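Local structure of beta-1,4-galactanase (Thielavia heterothallica, 1HJS) at residues 147-158 with 190-201. The protein hydrolyses the beta-1,4-galactosidic linkages of type I arabinogalactans, as a family 53 glycoside hydrolase of clan GH-A. Residues are numbered along the deposited sequence; the frame is centred on the assembly and turned at random.
Sequences TENWANIARLLH and WWYTNVLKQGTL
W150 turns its CG anti to the carbonyl carbon (chi1 -58°) while W190 and W191 hold theirs anti to the backbone N, and these torsions bring the three indoles together where helix 150-158 crosses helix 190-196 at -82°. W150 is a knob in a hole formed by W190, W191, N194 and V195. Its CZ2-CH2 side stands on the face of W190 in a T-shaped pair, W150 CZ2 lying 3.3 Å from W190 CZ2, and the neighbouring CZ3 corner points at the face of the W191 five-membered ring, with W150 CZ3 3.9 Å from W191 CD1. Over one face of W150 lies N194, whose CB stands 3.4 Å from the centroid of the five-membered ring in a CH-pi contact. The N194 amide is held by ND2 donating to W190 O, 2.8 Å away, a bent bond that shares this acceptor with N194 N from the opposite face of the carbonyl plane. Replacing W150 by an alanine is likely to open a gap among these four residues and leave N194 CB and both tryptophan faces without their aromatic partner. Further along, L157 CD1 reaches the edge of W191 at CH2 (3.5 Å). W191 also touches I177 and L179 of strand 174-179, linking the cluster to the TIM barrel wall. With N194 ND2 bonded inside its own segment, as is Q198 NE2 to N194 O (3.0 Å), the join between these two barrel helices rests on shape fit and on aromatic, CH-pi and aliphatic contact.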
ATOM      1  N   THR A 147       3.418  14.983 -13.306  1.00 12.81           N
ATOM      2  CA  THR A 147       4.763  15.538 -13.207  1.00 13.57           C
ATOM      3  C   THR A 147       5.091  16.006 -14.630  1.00 14.45           C
ATOM      4  O   THR A 147       4.693  15.345 -15.591  1.00 14.41           O
ATOM      5  CB  THR A 147       5.792  14.476 -12.742  1.00 13.64           C
ATOM      6  OG1 THR A 147       5.626  13.274 -13.502  1.00 13.79           O
ATOM      7  CG2 THR A 147       5.606  14.160 -11.269  1.00 13.04           C
ATOM      8  N   GLU A 148       5.837  17.101 -14.785  1.00 14.90           N
ATOM      9  CA  GLU A 148       6.409  17.871 -13.682  1.00 16.14           C
ATOM     10  C   GLU A 148       5.637  19.111 -13.211  1.00 16.23           C
ATOM     11  O   GLU A 148       6.233  20.163 -12.971  1.00 15.91           O
ATOM     12  CB  GLU A 148       7.838  18.266 -14.061  1.00 17.88           C
ATOM     13  CG  GLU A 148       8.696  17.073 -14.475  1.00 20.49           C
ATOM     14  CD  GLU A 148       9.766  17.437 -15.490  1.00 22.65           C
ATOM     15  OE1 GLU A 148      10.657  18.242 -15.159  1.00 23.98           O
ATOM     16  OE2 GLU A 148       9.713  16.916 -16.624  1.00 24.87           O
ATOM     17  N   ASN A 149       4.319  18.985 -13.083  1.00 15.88           N
ATOM     18  CA  ASN A 149       3.473  20.073 -12.586  1.00 16.69           C
ATOM     19  C   ASN A 149       3.638  20.064 -11.057  1.00 16.06           C
ATOM     20  O   ASN A 149       2.674  19.820 -10.327  1.00 15.91           O
ATOM     21  CB  ASN A 149       1.997  19.805 -12.930  1.00 17.89           C
ATOM     22  CG  ASN A 149       1.543  20.500 -14.204  1.00 20.31           C
ATOM     23  OD1 ASN A 149       0.598  20.050 -14.871  1.00 21.43           O
ATOM     24  ND2 ASN A 149       2.189  21.608 -14.537  1.00 21.69           N
ATOM     25  N   TRP A 150       4.855  20.323 -10.581  1.00 15.46           N
ATOM     26  CA  TRP A 150       5.149  20.308  -9.147  1.00 15.04           C
ATOM     27  C   TRP A 150       4.254  21.222  -8.313  1.00 15.14           C
ATOM     28  O   TRP A 150       3.807  20.840  -7.233  1.00 14.36           O
ATOM     29  CB  TRP A 150       6.615  20.678  -8.901  1.00 15.04           C
ATOM     30  CG  TRP A 150       7.588  19.769  -9.595  1.00 15.33           C
ATOM     31  CD1 TRP A 150       8.529  20.125 -10.521  1.00 15.29           C
ATOM     32  CD2 TRP A 150       7.724  18.356  -9.409  1.00 15.48           C
ATOM     33  NE1 TRP A 150       9.244  19.021 -10.922  1.00 15.50           N
ATOM     34  CE2 TRP A 150       8.770  17.921 -10.253  1.00 15.46           C
ATOM     35  CE3 TRP A 150       7.065  17.412  -8.604  1.00 14.88           C
ATOM     36  CZ2 TRP A 150       9.176  16.584 -10.319  1.00 15.41           C
ATOM     37  CZ3 TRP A 150       7.468  16.081  -8.669  1.00 15.13           C
ATOM     38  CH2 TRP A 150       8.515  15.681  -9.522  1.00 14.85           C
ATOM     39  N   ALA A 151       4.006  22.432  -8.804  1.00 14.90           N
ATOM     40  CA  ALA A 151       3.163  23.369  -8.073  1.00 15.18           C
ATOM     41  C   ALA A 151       1.784  22.756  -7.829  1.00 14.77           C
ATOM     42  O   ALA A 151       1.262  22.798  -6.712  1.00 15.38           O
ATOM     43  CB  ALA A 151       3.032  24.681  -8.857  1.00 15.36           C
ATOM     44  N   ASN A 152       1.202  22.173  -8.871  1.00 14.59           N
ATOM     45  CA  ASN A 152      -0.118  21.559  -8.764  1.00 14.14           C
ATOM     46  C   ASN A 152      -0.108  20.343  -7.842  1.00 14.03           C
ATOM     47  O   ASN A 152      -1.019  20.153  -7.042  1.00 13.61           O
ATOM     48  CB  ASN A 152      -0.633  21.152 -10.152  1.00 13.72           C
ATOM     49  CG  ASN A 152      -1.128  22.343 -10.966  1.00 14.58           C
ATOM     50  OD1 ASN A 152      -1.065  23.489 -10.516  1.00 14.75           O
ATOM     51  ND2 ASN A 152      -1.629  22.073 -12.162  1.00 14.02           N
ATOM     52  N   ILE A 153       0.922  19.516  -7.961  1.00 14.09           N
ATOM     53  CA  ILE A 153       1.040  18.324  -7.125  1.00 14.07           C
ATOM     54  C   ILE A 153       1.108  18.707  -5.648  1.00 14.41           C
ATOM     55  O   ILE A 153       0.384  18.151  -4.819  1.00 14.60           O
ATOM     56  CB  ILE A 153       2.299  17.515  -7.496  1.00 13.79           C
ATOM     57  CG1 ILE A 153       2.164  16.985  -8.926  1.00 12.94           C
ATOM     58  CG2 ILE A 153       2.492  16.365  -6.510  1.00 12.85           C
ATOM     59  CD1 ILE A 153       3.409  16.296  -9.441  1.00 13.20           C
ATOM     60  N   ALA A 154       1.974  19.660  -5.320  1.00 14.41           N
ATOM     61  CA  ALA A 154       2.112  20.102  -3.937  1.00 15.11           C
ATOM     62  C   ALA A 154       0.783  20.651  -3.423  1.00 15.62           C
ATOM     63  O   ALA A 154       0.378  20.371  -2.297  1.00 14.88           O
ATOM     64  CB  ALA A 154       3.201  21.172  -3.830  1.00 14.96           C
ATOM     65  N   ARG A 155       0.108  21.431  -4.262  1.00 15.88           N
ATOM     66  CA  ARG A 155      -1.167  22.025  -3.890  1.00 17.06           C
ATOM     67  C   ARG A 155      -2.232  20.957  -3.652  1.00 16.35           C
ATOM     68  O   ARG A 155      -2.990  21.020  -2.678  1.00 15.13           O
ATOM     69  CB  ARG A 155      -1.625  22.983  -4.987  1.00 19.21           C
ATOM     70  CG  ARG A 155      -2.993  23.579  -4.758  1.00 23.04           C
ATOM     71  CD  ARG A 155      -2.915  25.090  -4.621  1.00 26.56           C
ATOM     72  NE  ARG A 155      -4.015  25.734  -5.334  1.00 29.11           N
ATOM     73  CZ  ARG A 155      -3.890  26.365  -6.496  1.00 29.89           C
ATOM     74  NH1 ARG A 155      -2.705  26.454  -7.092  1.00 30.51           N
ATOM     75  NH2 ARG A 155      -4.957  26.896  -7.071  1.00 30.17           N
ATOM     76  N   LEU A 156      -2.292  19.980  -4.548  1.00 15.05           N
ATOM     77  CA  LEU A 156      -3.264  18.905  -4.420  1.00 14.73           C
ATOM     78  C   LEU A 156      -3.016  18.097  -3.146  1.00 14.20           C
ATOM     79  O   LEU A 156      -3.949  17.826  -2.384  1.00 14.24           O
ATOM     80  CB  LEU A 156      -3.204  17.991  -5.651  1.00 14.60           C
ATOM     81  CG  LEU A 156      -3.722  18.599  -6.961  1.00 14.72           C
ATOM     82  CD1 LEU A 156      -3.371  17.685  -8.129  1.00 14.82           C
ATOM     83  CD2 LEU A 156      -5.233  18.799  -6.875  1.00 14.02           C
ATOM     84  N   LEU A 157      -1.763  17.720  -2.907  1.00 13.50           N
ATOM     85  CA  LEU A 157      -1.431  16.938  -1.719  1.00 13.39           C
ATOM     86  C   LEU A 157      -1.720  17.724  -0.438  1.00 13.99           C
ATOM     87  O   LEU A 157      -2.145  17.149   0.571  1.00 13.62           O
ATOM     88  CB  LEU A 157       0.036  16.492  -1.767  1.00 12.33           C
ATOM     89  CG  LEU A 157       0.345  15.502  -2.900  1.00 12.60           C
ATOM     90  CD1 LEU A 157       1.824  15.159  -2.902  1.00 12.18           C
ATOM     91  CD2 LEU A 157      -0.492  14.240  -2.724  1.00 12.04           C
ATOM     92  N   HIS A 158      -1.507  19.038  -0.480  1.00 14.28           N
ATOM     93  CA  HIS A 158      -1.782  19.882   0.684  1.00 15.50           C
ATOM     94  C   HIS A 158      -3.278  19.828   0.987  1.00 15.39           C
ATOM     95  O   HIS A 158      -3.687  19.718   2.145  1.00 15.73           O
ATOM     96  CB  HIS A 158      -1.360  21.331   0.408  1.00 16.57           C
ATOM     97  CG  HIS A 158      -1.629  22.271   1.545  1.00 18.29           C
ATOM     98  ND1 HIS A 158      -0.902  22.252   2.717  1.00 19.07           N
ATOM     99  CD2 HIS A 158      -2.548  23.255   1.688  1.00 18.39           C
ATOM    100  CE1 HIS A 158      -1.360  23.187   3.533  1.00 18.65           C
ATOM    101  NE2 HIS A 158      -2.358  23.809   2.932  1.00 18.79           N
ATOM    102  N   TRP A 190      14.394  13.023  -6.181  1.00 15.63           N
ATOM    103  CA  TRP A 190      13.919  13.934  -7.215  1.00 15.82           C
ATOM    104  C   TRP A 190      12.478  14.376  -6.932  1.00 15.64           C
ATOM    105  O   TRP A 190      12.147  15.563  -7.005  1.00 14.91           O
ATOM    106  CB  TRP A 190      13.998  13.225  -8.570  1.00 17.00           C
ATOM    107  CG  TRP A 190      13.272  13.890  -9.702  1.00 17.73           C
ATOM    108  CD1 TRP A 190      13.666  14.996 -10.404  1.00 18.32           C
ATOM    109  CD2 TRP A 190      12.037  13.459 -10.290  1.00 18.61           C
ATOM    110  NE1 TRP A 190      12.753  15.275 -11.397  1.00 19.02           N
ATOM    111  CE2 TRP A 190      11.744  14.349 -11.348  1.00 19.00           C
ATOM    112  CE3 TRP A 190      11.149  12.407 -10.022  1.00 19.04           C
ATOM    113  CZ2 TRP A 190      10.599  14.217 -12.143  1.00 19.70           C
ATOM    114  CZ3 TRP A 190      10.007  12.276 -10.812  1.00 20.31           C
ATOM    115  CH2 TRP A 190       9.745  13.182 -11.862  1.00 19.91           C
ATOM    116  N   TRP A 191      11.628  13.412  -6.592  1.00 14.42           N
ATOM    117  CA  TRP A 191      10.222  13.692  -6.330  1.00 14.19           C
ATOM    118  C   TRP A 191       9.989  14.568  -5.099  1.00 13.93           C
ATOM    119  O   TRP A 191       9.402  15.647  -5.203  1.00 13.86           O
ATOM    120  CB  TRP A 191       9.449  12.376  -6.169  1.00 13.79           C
ATOM    121  CG  TRP A 191       7.960  12.536  -6.321  1.00 13.48           C
ATOM    122  CD1 TRP A 191       7.234  12.403  -7.471  1.00 13.73           C
ATOM    123  CD2 TRP A 191       7.022  12.857  -5.289  1.00 13.19           C
ATOM    124  NE1 TRP A 191       5.902  12.616  -7.218  1.00 13.69           N
ATOM    125  CE2 TRP A 191       5.742  12.898  -5.885  1.00 13.12           C
ATOM    126  CE3 TRP A 191       7.136  13.115  -3.914  1.00 12.91           C
ATOM    127  CZ2 TRP A 191       4.580  13.184  -5.157  1.00 12.93           C
ATOM    128  CZ3 TRP A 191       5.979  13.401  -3.187  1.00 13.05           C
ATOM    129  CH2 TRP A 191       4.718  13.432  -3.813  1.00 12.73           C
ATOM    130  N   TYR A 192      10.439  14.104  -3.937  1.00 13.90           N
ATOM    131  CA  TYR A 192      10.244  14.865  -2.703  1.00 14.52           C
ATOM    132  C   TYR A 192      10.885  16.250  -2.738  1.00 14.79           C
ATOM    133  O   TYR A 192      10.296  17.220  -2.263  1.00 14.84           O
ATOM    134  CB  TYR A 192      10.767  14.074  -1.500  1.00 14.01           C
ATOM    135  CG  TYR A 192       9.838  12.951  -1.077  1.00 13.81           C
ATOM    136  CD1 TYR A 192       8.571  13.229  -0.554  1.00 13.76           C
ATOM    137  CD2 TYR A 192      10.209  11.615  -1.229  1.00 13.92           C
ATOM    138  CE1 TYR A 192       7.696  12.201  -0.193  1.00 13.56           C
ATOM    139  CE2 TYR A 192       9.342  10.579  -0.874  1.00 13.65           C
ATOM    140  CZ  TYR A 192       8.090  10.878  -0.359  1.00 14.23           C
ATOM    141  OH  TYR A 192       7.231   9.853  -0.018  1.00 13.52           O
ATOM    142  N   THR A 193      12.079  16.349  -3.309  1.00 15.42           N
ATOM    143  CA  THR A 193      12.756  17.640  -3.383  1.00 15.89           C
ATOM    144  C   THR A 193      11.931  18.657  -4.172  1.00 16.61           C
ATOM    145  O   THR A 193      11.712  19.783  -3.718  1.00 16.49           O
ATOM    146  CB  THR A 193      14.144  17.506  -4.034  1.00 16.24           C
ATOM    147  OG1 THR A 193      14.977  16.673  -3.215  1.00 16.19           O
ATOM    148  CG2 THR A 193      14.799  18.879  -4.182  1.00 16.43           C
ATOM    149  N   ASN A 194      11.459  18.258  -5.348  1.00 16.76           N
ATOM    150  CA  ASN A 194      10.677  19.158  -6.187  1.00 17.20           C
ATOM    151  C   ASN A 194       9.290  19.475  -5.646  1.00 17.35           C
ATOM    152  O   ASN A 194       8.775  20.574  -5.841  1.00 16.66           O
ATOM    153  CB  ASN A 194      10.581  18.593  -7.601  1.00 17.72           C
ATOM    154  CG  ASN A 194      11.862  18.789  -8.384  1.00 18.75           C
ATOM    155  OD1 ASN A 194      12.294  19.920  -8.599  1.00 18.94           O
ATOM    156  ND2 ASN A 194      12.479  17.692  -8.812  1.00 18.81           N
ATOM    157  N   VAL A 195       8.677  18.516  -4.968  1.00 17.04           N
ATOM    158  CA  VAL A 195       7.361  18.744  -4.399  1.00 17.14           C
ATOM    159  C   VAL A 195       7.449  19.674  -3.186  1.00 17.22           C
ATOM    160  O   VAL A 195       6.673  20.624  -3.069  1.00 17.23           O
ATOM    161  CB  VAL A 195       6.706  17.413  -3.973  1.00 16.62           C
ATOM    162  CG1 VAL A 195       5.456  17.679  -3.145  1.00 17.08           C
ATOM    163  CG2 VAL A 195       6.338  16.605  -5.212  1.00 16.06           C
ATOM    164  N   LEU A 196       8.404  19.410  -2.301  1.00 17.73           N
ATOM    165  CA  LEU A 196       8.559  20.203  -1.085  1.00 19.27           C
ATOM    166  C   LEU A 196       9.086  21.618  -1.294  1.00 20.34           C
ATOM    167  O   LEU A 196       8.834  22.500  -0.474  1.00 20.48           O
ATOM    168  CB  LEU A 196       9.457  19.458  -0.092  1.00 18.95           C
ATOM    169  CG  LEU A 196       8.857  18.154   0.449  1.00 19.32           C
ATOM    170  CD1 LEU A 196       9.882  17.413   1.295  1.00 19.34           C
ATOM    171  CD2 LEU A 196       7.615  18.474   1.272  1.00 19.87           C
ATOM    172  N   LYS A 197       9.813  21.842  -2.384  1.00 21.38           N
ATOM    173  CA  LYS A 197      10.360  23.170  -2.649  1.00 22.90           C
ATOM    174  C   LYS A 197       9.277  24.161  -3.074  1.00 22.97           C
ATOM    175  O   LYS A 197       9.521  25.362  -3.140  1.00 22.87           O
ATOM    176  CB  LYS A 197      11.448  23.093  -3.727  1.00 23.99           C
ATOM    177  CG  LYS A 197      10.937  22.675  -5.092  1.00 26.41           C
ATOM    178  CD  LYS A 197      12.073  22.403  -6.074  1.00 28.62           C
ATOM    179  CE  LYS A 197      12.837  23.662  -6.433  1.00 30.20           C
ATOM    180  NZ  LYS A 197      13.881  23.384  -7.473  1.00 31.51           N
ATOM    181  N   GLN A 198       8.077  23.659  -3.350  1.00 23.30           N
ATOM    182  CA  GLN A 198       6.977  24.520  -3.767  1.00 23.60           C
ATOM    183  C   GLN A 198       6.468  25.402  -2.627  1.00 24.70           C
ATOM    184  O   GLN A 198       5.981  26.508  -2.860  1.00 24.84           O
ATOM    185  CB  GLN A 198       5.824  23.681  -4.323  1.00 23.30           C
ATOM    186  CG  GLN A 198       6.202  22.841  -5.532  1.00 22.19           C
ATOM    187  CD  GLN A 198       6.887  23.658  -6.614  1.00 22.33           C
ATOM    188  OE1 GLN A 198       6.364  24.681  -7.060  1.00 21.17           O
ATOM    189  NE2 GLN A 198       8.060  23.207  -7.046  1.00 21.56           N
ATOM    190  N   GLY A 199       6.574  24.911  -1.396  1.00 24.86           N
ATOM    191  CA  GLY A 199       6.125  25.693  -0.260  1.00 25.92           C
ATOM    192  C   GLY A 199       4.709  25.431   0.225  1.00 26.32           C
ATOM    193  O   GLY A 199       4.421  25.619   1.407  1.00 27.85           O
ATOM    194  N   THR A 200       3.818  25.010  -0.669  1.00 25.71           N
ATOM    195  CA  THR A 200       2.436  24.736  -0.283  1.00 25.07           C
ATOM    196  C   THR A 200       2.359  23.502   0.611  1.00 24.38           C
ATOM    197  O   THR A 200       1.847  23.574   1.729  1.00 24.58           O
ATOM    198  CB  THR A 200       1.540  24.538  -1.517  1.00 25.43           C
ATOM    199  OG1 THR A 200       2.122  23.555  -2.379  1.00 26.22           O
ATOM    200  CG2 THR A 200       1.392  25.849  -2.276  1.00 26.10           C
ATOM    201  N   LEU A 201       2.861  22.370   0.125  1.00 23.08           N
ATOM    202  CA  LEU A 201       2.870  21.161   0.940  1.00 22.24           C
ATOM    203  C   LEU A 201       4.086  21.277   1.847  1.00 21.91           C
ATOM    204  O   LEU A 201       5.213  21.398   1.367  1.00 21.81           O
ATOM    205  CB  LEU A 201       3.007  19.906   0.074  1.00 21.33           C
ATOM    206  CG  LEU A 201       3.061  18.596   0.873  1.00 20.83           C
ATOM    207  CD1 LEU A 201       1.694  18.312   1.483  1.00 20.49           C
ATOM    208  CD2 LEU A 201       3.478  17.447  -0.028  1.00 20.75           C
TER